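Bifunctional endomannanase/endoglucanase (Caldanaerobius polysaccharolyticus, PDB 3W0K) probably hydrolyses internal beta-linkages of mannans and beta-glucans such as cellulose, as a bifunctional glycoside hydrolase of family 5. Local coordinates at residues 8-12 and 64-68; 37-43 and 77-83. All coordinates share one frame; numbering follows the deposited sequence.

The two contacts sit side by side in one (beta/alpha)8 barrel, their centres about 9 Å apart. Contact 2 joins strands 38-44 and 78-83, neighbours in the closed parallel sheet, and helix 62-74 is the helix between them in the beta-alpha-beta unit. Contact 1 packs that same helix against the loop that follows strand 4-7. Along the chain the segments come in the order 8-12, 37-43, 64-68, 77-83, so the contacts interleave. They also touch: F8 N probably donates to R40 O, and Y68 packs on M79. The first three strands, the helix and the loop therefore form one continuous block of the barrel wall.

Contact 1 of 2, residues 8-12 and 64-68; sequences FQWMY and YIDLY
In this (beta/alpha)8 barrel the loop after strand 4-7 drops W10 and M11 onto helix 62-74, where Y68 is the main receiver. The six-membered ring of W10 and the ring of Y68 have centroids 5.0 Å apart, with planes at 57°, so the pair is neither a parallel stack nor a clean edge-to-face pair. W10 reaches over one face of the tyrosine near its rim, with CE3 3.6 Å from Y68 CD1. On the opposite face of Y68 sits the carbonyl oxygen of Y64, one helical turn back, so the ring is held between indole and backbone.

The two side chains run past each other in opposite directions, which brings the far end of the tyrosine to the root of the tryptophan: Y68 OH lies 3.4 Å from W10 CB. That hydroxyl is not left without a partner, since it hydrogen-bonds to the carbonyl oxygen of E21 farther along the same loop. L28 of helix 25-33 and I41 of the barrel strand pack on W10 as well, so the indole links the loop to two helices and the sheet.

M11 packs beside Y68. Its CG stands anti to the backbone N (chi1 -167°) and the chain runs straight out to the sulfur, then bends at chi3 (-61°), which turns the methyl in among three helix residues. M11 CE is 3.8 Å from Y68 CE2 and 4.0 Å from I65 CG1; nearest of the helix atoms to it is Y64 CB, at 3.6 Å.

Contact 2 of 2, residues 37-43 and 77-83; sequences NFVRIPV and IHMCLNL
NH1 of R40 is gripped twice, by a salt bridge to OE2 of E258 and a hydrogen bond to OD1 of N7, while the amide of N82 lies against the flat guanidinium. NE pairs with D133 and NH2 donates to N136. The arginine, with CG anti to the backbone N (chi1 179°), stays extended to NE, which carries its head along the barrel interior to N82. There the two planes stack, 26° apart, with R40 NH2 3.3 Å from N82 CG; OD1 sits over the guanidinium face, too poorly angled for a hydrogen bond, and ND2 is hydrogen-bonded to the carbonyl oxygen of D133, which holds the amide in place. A leucine in place of R40 would probably leave the carboxylates of E258 and D133 without their positive partner and the amide of N82 without the flat group it rests on.

Six backbone hydrogen bonds join the segments, five between parallel strands 38-43 and 78-83 and the sixth from H78 N to the carbonyl oxygen of N37, just before its strand; the straightest, I41 N to C80 O, is 2.8 Å long at 172°. F38 and H78 share the interior face with R40, lying side by side with nearly parallel rings that meet at their rims, F38 CD1 3.7 Å from H78 CD2. S131 OG and K128 O bond the two imidazole nitrogens and fix the ring's rotation, while F38 CE1 also touches C80 CB at 3.7 Å.

On the other face, turned to the helices, I41 CG1 meets M79 CG at 4.0 Å; at the start of the strands V39 CG2 meets CG2 of I77, just before strand 78-83, at 3.6 Å. A Tris molecule, probably from the crystallisation liquor, lies near R40. The bonds of R40 to E258, D133, N7 and N136 are consistent with an organised polar pocket, with an apolar layer on the opposite face of the sheet.

Contact 1 of 2, residues 8-12 and 64-68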
loop_
_atom_site.group_PDB
_atom_site.type_symbol
_atom_site.label_atom_id
_atom_site.label_comp_id
_atom_site.label_asym_id
_atom_site.label_seq_id
_atom_site.Cartn_x
_atom_site.Cartn_y
_atom_site.Cartn_z
ATOM N N PHE A 8 6.571 -5.129 -1.292
ATOM C CA PHE A 8 7.966 -5.473 -1.054
ATOM C C PHE A 8 8.686 -4.188 -0.686
ATOM O O PHE A 8 8.464 -3.144 -1.298
ATOM C CB PHE A 8 8.596 -6.155 -2.268
ATOM C CG PHE A 8 8.246 -7.614 -2.383
ATOM C CD1 PHE A 8 8.890 -8.559 -1.590
ATOM C CD2 PHE A 8 7.257 -8.038 -3.267
ATOM C CE1 PHE A 8 8.557 -9.907 -1.674
ATOM C CE2 PHE A 8 6.913 -9.383 -3.360
ATOM C CZ PHE A 8 7.568 -10.322 -2.560
ATOM N N GLN A 9 9.536 -4.278 0.330
ATOM C CA GLN A 9 10.255 -3.134 0.866
ATOM C C GLN A 9 11.702 -2.956 0.386
ATOM O O GLN A 9 12.537 -2.394 1.102
ATOM C CB GLN A 9 10.192 -3.207 2.399
ATOM C CG GLN A 9 8.778 -3.001 3.002
ATOM C CD GLN A 9 7.798 -4.151 2.749
ATOM O OE1 GLN A 9 6.620 -3.924 2.449
ATOM N NE2 GLN A 9 8.268 -5.379 2.902
ATOM N N TRP A 10 11.963 -3.349 -0.859
ATOM C CA TRP A 10 13.303 -3.268 -1.446
ATOM C C TRP A 10 13.930 -1.873 -1.487
ATOM O O TRP A 10 15.149 -1.742 -1.408
ATOM C CB TRP A 10 13.298 -3.871 -2.852
ATOM C CG TRP A 10 12.724 -5.260 -2.917
ATOM C CD1 TRP A 10 12.774 -6.221 -1.946
ATOM C CD2 TRP A 10 12.013 -5.838 -4.016
ATOM N NE1 TRP A 10 12.136 -7.362 -2.374
ATOM C CE2 TRP A 10 11.660 -7.154 -3.642
ATOM C CE3 TRP A 10 11.640 -5.371 -5.284
ATOM C CZ2 TRP A 10 10.951 -8.009 -4.491
ATOM C CZ3 TRP A 10 10.933 -6.222 -6.128
ATOM C CH2 TRP A 10 10.597 -7.526 -5.727
ATOM N N MET A 11 13.101 -0.837 -1.605
ATOM C CA MET A 11 13.583 0.549 -1.654
ATOM C C MET A 11 12.647 1.391 -0.784
ATOM O O MET A 11 12.374 2.562 -1.064
ATOM C CB MET A 11 13.569 1.052 -3.106
ATOM C CG MET A 11 14.334 2.349 -3.334
ATOM S SD MET A 11 14.180 3.023 -5.012
ATOM C CE MET A 11 14.860 1.726 -5.924
ATOM N N TYR A 12 12.237 0.788 0.324
ATOM C CA TYR A 12 11.290 1.371 1.268
ATOM C C TYR A 12 11.748 2.551 2.130
ATOM O O TYR A 12 11.052 3.564 2.208
ATOM C CB TYR A 12 10.753 0.239 2.148
ATOM C CG TYR A 12 9.688 0.629 3.136
ATOM C CD1 TYR A 12 8.572 1.363 2.741
ATOM C CD2 TYR A 12 9.785 0.239 4.469
ATOM C CE1 TYR A 12 7.583 1.699 3.647
ATOM C CE2 TYR A 12 8.796 0.568 5.387
ATOM C CZ TYR A 12 7.698 1.300 4.970
ATOM O OH TYR A 12 6.725 1.643 5.877
ATOM N N TYR A 64 17.249 0.519 -10.642
ATOM C CA TYR A 64 16.723 -0.481 -9.717
ATOM C C TYR A 64 15.239 -0.666 -9.992
ATOM O O TYR A 64 14.740 -1.788 -9.992
ATOM C CB TYR A 64 16.921 -0.055 -8.267
ATOM C CG TYR A 64 18.273 -0.417 -7.710
ATOM C CD1 TYR A 64 18.513 -1.693 -7.193
ATOM C CD2 TYR A 64 19.307 0.514 -7.681
ATOM C CE1 TYR A 64 19.750 -2.030 -6.657
ATOM C CE2 TYR A 64 20.551 0.186 -7.143
ATOM C CZ TYR A 64 20.763 -1.084 -6.635
ATOM O OH TYR A 64 21.985 -1.408 -6.095
ATOM N N ILE A 65 14.538 0.440 -10.231
ATOM C CA ILE A 65 13.111 0.383 -10.524
ATOM C C ILE A 65 12.903 -0.336 -11.858
ATOM O O ILE A 65 11.985 -1.142 -11.988
ATOM C CB ILE A 65 12.472 1.792 -10.519
ATOM C CG1 ILE A 65 12.672 2.435 -9.141
ATOM C CG2 ILE A 65 10.979 1.700 -10.835
ATOM C CD1 ILE A 65 12.199 3.870 -9.038
ATOM N N ASP A 66 13.800 -0.095 -12.818
ATOM C CA ASP A 66 13.731 -0.763 -14.123
ATOM C C ASP A 66 13.841 -2.272 -13.905
ATOM O O ASP A 66 13.122 -3.055 -14.529
ATOM C CB ASP A 66 14.907 -0.361 -15.023
ATOM C CG ASP A 66 14.873 1.089 -15.454
ATOM O OD1 ASP A 66 13.877 1.793 -15.200
ATOM O OD2 ASP A 66 15.867 1.518 -16.073
ATOM N N LEU A 67 14.762 -2.660 -13.025
ATOM C CA LEU A 67 15.007 -4.064 -12.714
ATOM C C LEU A 67 13.808 -4.715 -12.035
ATOM O O LEU A 67 13.446 -5.848 -12.361
ATOM C CB LEU A 67 16.265 -4.207 -11.851
ATOM C CG LEU A 67 16.750 -5.630 -11.564
ATOM C CD1 LEU A 67 16.916 -6.414 -12.858
ATOM C CD2 LEU A 67 18.064 -5.563 -10.798
ATOM N N TYR A 68 13.190 -4.001 -11.096
ATOM C CA TYR A 68 12.016 -4.530 -10.411
ATOM C C TYR A 68 10.924 -4.795 -11.448
ATOM O O TYR A 68 10.277 -5.843 -11.433
ATOM C CB TYR A 68 11.479 -3.530 -9.379
ATOM C CG TYR A 68 12.423 -3.140 -8.256
ATOM C CD1 TYR A 68 13.533 -3.920 -7.926
ATOM C CD2 TYR A 68 12.196 -1.976 -7.525
ATOM C CE1 TYR A 68 14.400 -3.541 -6.889
ATOM C CE2 TYR A 68 13.047 -1.590 -6.494
ATOM C CZ TYR A 68 14.143 -2.371 -6.179
ATOM O OH TYR A 68 14.972 -1.977 -5.154
#

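Contact 2 of 2, residues 37-43 and 77-83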
loop_
_atom_site.group_PDB
_atom_site.type_symbol
_atom_site.label_atom_id
_atom_site.label_comp_id
_atom_site.label_asym_id
_atom_site.label_seq_id
_atom_site.Cartn_x
_atom_site.Cartn_y
_atom_site.Cartn_z
ATOM N N ASN A 37 -0.382 -12.143 -8.762
ATOM C CA ASN A 37 -0.044 -11.382 -9.964
ATOM C C ASN A 37 0.167 -9.896 -9.707
ATOM O O ASN A 37 0.098 -9.085 -10.637
ATOM C CB ASN A 37 -1.196 -11.530 -10.960
ATOM C CG ASN A 37 -2.524 -11.027 -10.396
ATOM O OD1 ASN A 37 -2.561 -10.372 -9.350
ATOM N ND2 ASN A 37 -3.615 -11.342 -11.081
ATOM N N PHE A 38 0.453 -9.540 -8.462
ATOM C CA PHE A 38 0.604 -8.135 -8.110
ATOM C C PHE A 38 1.678 -7.883 -7.068
ATOM O O PHE A 38 1.805 -8.619 -6.091
ATOM C CB PHE A 38 -0.752 -7.617 -7.604
ATOM C CG PHE A 38 -0.740 -6.186 -7.132
ATOM C CD1 PHE A 38 -0.983 -5.148 -8.024
ATOM C CD2 PHE A 38 -0.538 -5.880 -5.787
ATOM C CE1 PHE A 38 -1.032 -3.821 -7.581
ATOM C CE2 PHE A 38 -0.586 -4.562 -5.337
ATOM C CZ PHE A 38 -0.834 -3.530 -6.239
ATOM N N VAL A 39 2.454 -6.829 -7.299
ATOM C CA VAL A 39 3.506 -6.413 -6.387
ATOM C C VAL A 39 3.454 -4.896 -6.262
ATOM O O VAL A 39 3.356 -4.191 -7.265
ATOM C CB VAL A 39 4.906 -6.851 -6.900
ATOM C CG1 VAL A 39 6.006 -6.015 -6.278
ATOM C CG2 VAL A 39 5.144 -8.310 -6.559
ATOM N N ARG A 40 3.408 -4.407 -5.025
ATOM C CA ARG A 40 3.412 -2.970 -4.783
ATOM C C ARG A 40 4.791 -2.648 -4.227
ATOM O O ARG A 40 5.293 -3.347 -3.344
ATOM C CB ARG A 40 2.321 -2.557 -3.794
ATOM C CG ARG A 40 2.311 -1.054 -3.481
ATOM C CD ARG A 40 1.048 -0.677 -2.736
ATOM N NE ARG A 40 0.960 0.746 -2.393
ATOM C CZ ARG A 40 1.260 1.256 -1.203
ATOM N NH1 ARG A 40 1.705 0.474 -0.233
ATOM N NH2 ARG A 40 0.976 2.529 -0.936
ATOM N N ILE A 41 5.414 -1.611 -4.778
ATOM C CA ILE A 41 6.748 -1.207 -4.362
ATOM C C ILE A 41 6.749 0.213 -3.790
ATOM O O ILE A 41 6.845 1.188 -4.538
ATOM C CB ILE A 41 7.741 -1.269 -5.556
ATOM C CG1 ILE A 41 7.712 -2.656 -6.211
ATOM C CG2 ILE A 41 9.160 -0.956 -5.085
ATOM C CD1 ILE A 41 8.267 -3.760 -5.340
ATOM N N PRO A 42 6.586 0.346 -2.463
ATOM C CA PRO A 42 6.579 1.663 -1.808
ATOM C C PRO A 42 8.026 2.134 -1.652
ATOM O O PRO A 42 8.829 1.463 -1.007
ATOM C CB PRO A 42 5.922 1.366 -0.460
ATOM C CG PRO A 42 6.364 -0.045 -0.175
ATOM C CD PRO A 42 6.203 -0.719 -1.518
ATOM N N VAL A 43 8.357 3.281 -2.240
ATOM C CA VAL A 43 9.731 3.778 -2.185
ATOM C C VAL A 43 9.943 5.123 -1.487
ATOM O O VAL A 43 9.014 5.913 -1.332
ATOM C CB VAL A 43 10.372 3.828 -3.603
ATOM C CG1 VAL A 43 10.225 2.477 -4.297
ATOM C CG2 VAL A 43 9.744 4.928 -4.450
ATOM N N ILE A 77 3.621 -10.565 -13.389
ATOM C CA ILE A 77 3.231 -9.879 -12.166
ATOM C C ILE A 77 3.170 -8.388 -12.459
ATOM O O ILE A 77 4.102 -7.829 -13.035
ATOM C CB ILE A 77 4.261 -10.132 -11.037
ATOM C CG1 ILE A 77 4.215 -11.602 -10.606
ATOM C CG2 ILE A 77 3.991 -9.218 -9.847
ATOM C CD1 ILE A 77 5.309 -11.994 -9.638
ATOM N N HIS A 78 2.040 -7.769 -12.124
ATOM C CA HIS A 78 1.847 -6.332 -12.308
ATOM C C HIS A 78 2.601 -5.608 -11.198
ATOM O O HIS A 78 2.532 -6.010 -10.031
ATOM C CB HIS A 78 0.356 -5.984 -12.204
ATOM C CG HIS A 78 0.078 -4.511 -12.177
ATOM N ND1 HIS A 78 -0.261 -3.798 -13.307
ATOM C CD2 HIS A 78 0.107 -3.615 -11.160
ATOM C CE1 HIS A 78 -0.425 -2.525 -12.987
ATOM N NE2 HIS A 78 -0.207 -2.388 -11.692
ATOM N N MET A 79 3.320 -4.547 -11.559
ATOM C CA MET A 79 4.063 -3.774 -10.572
ATOM C C MET A 79 3.423 -2.412 -10.349
ATOM O O MET A 79 3.170 -1.665 -11.297
ATOM C CB MET A 79 5.518 -3.579 -11.000
ATOM C CG MET A 79 6.363 -2.884 -9.932
ATOM S SD MET A 79 8.091 -2.671 -10.394
ATOM C CE MET A 79 8.172 -0.899 -10.606
ATOM N N CYS A 80 3.138 -2.109 -9.089
ATOM C CA CYS A 80 2.555 -0.828 -8.728
ATOM C C CYS A 80 3.614 -0.026 -7.980
ATOM O O CYS A 80 3.975 -0.361 -6.848
ATOM C CB CYS A 80 1.321 -1.028 -7.848
ATOM S SG CYS A 80 0.566 0.523 -7.320
ATOM N N LEU A 81 4.139 1.004 -8.639
ATOM C CA LEU A 81 5.168 1.864 -8.057
ATOM C C LEU A 81 4.514 2.942 -7.205
ATOM O O LEU A 81 3.654 3.681 -7.682
ATOM C CB LEU A 81 6.005 2.512 -9.167
ATOM C CG LEU A 81 7.097 3.493 -8.732
ATOM C CD1 LEU A 81 8.164 2.783 -7.914
ATOM C CD2 LEU A 81 7.714 4.144 -9.969
ATOM N N ASN A 82 4.949 3.048 -5.953
ATOM C CA ASN A 82 4.389 4.023 -5.022
ATOM C C ASN A 82 5.438 4.905 -4.359
ATOM O O ASN A 82 6.513 4.431 -3.999
ATOM C CB ASN A 82 3.610 3.281 -3.919
ATOM C CG ASN A 82 3.287 4.170 -2.720
ATOM O OD1 ASN A 82 3.849 4.001 -1.637
ATOM N ND2 ASN A 82 2.392 5.130 -2.919
ATOM N N LEU A 83 5.143 6.198 -4.227
ATOM C CA LEU A 83 6.052 7.078 -3.504
ATOM C C LEU A 83 5.548 7.007 -2.062
ATOM O O LEU A 83 4.461 7.504 -1.753
ATOM C CB LEU A 83 5.999 8.524 -4.012
ATOM C CG LEU A 83 6.705 8.848 -5.330
ATOM C CD1 LEU A 83 6.719 10.361 -5.533
ATOM C CD2 LEU A 83 8.131 8.318 -5.311
#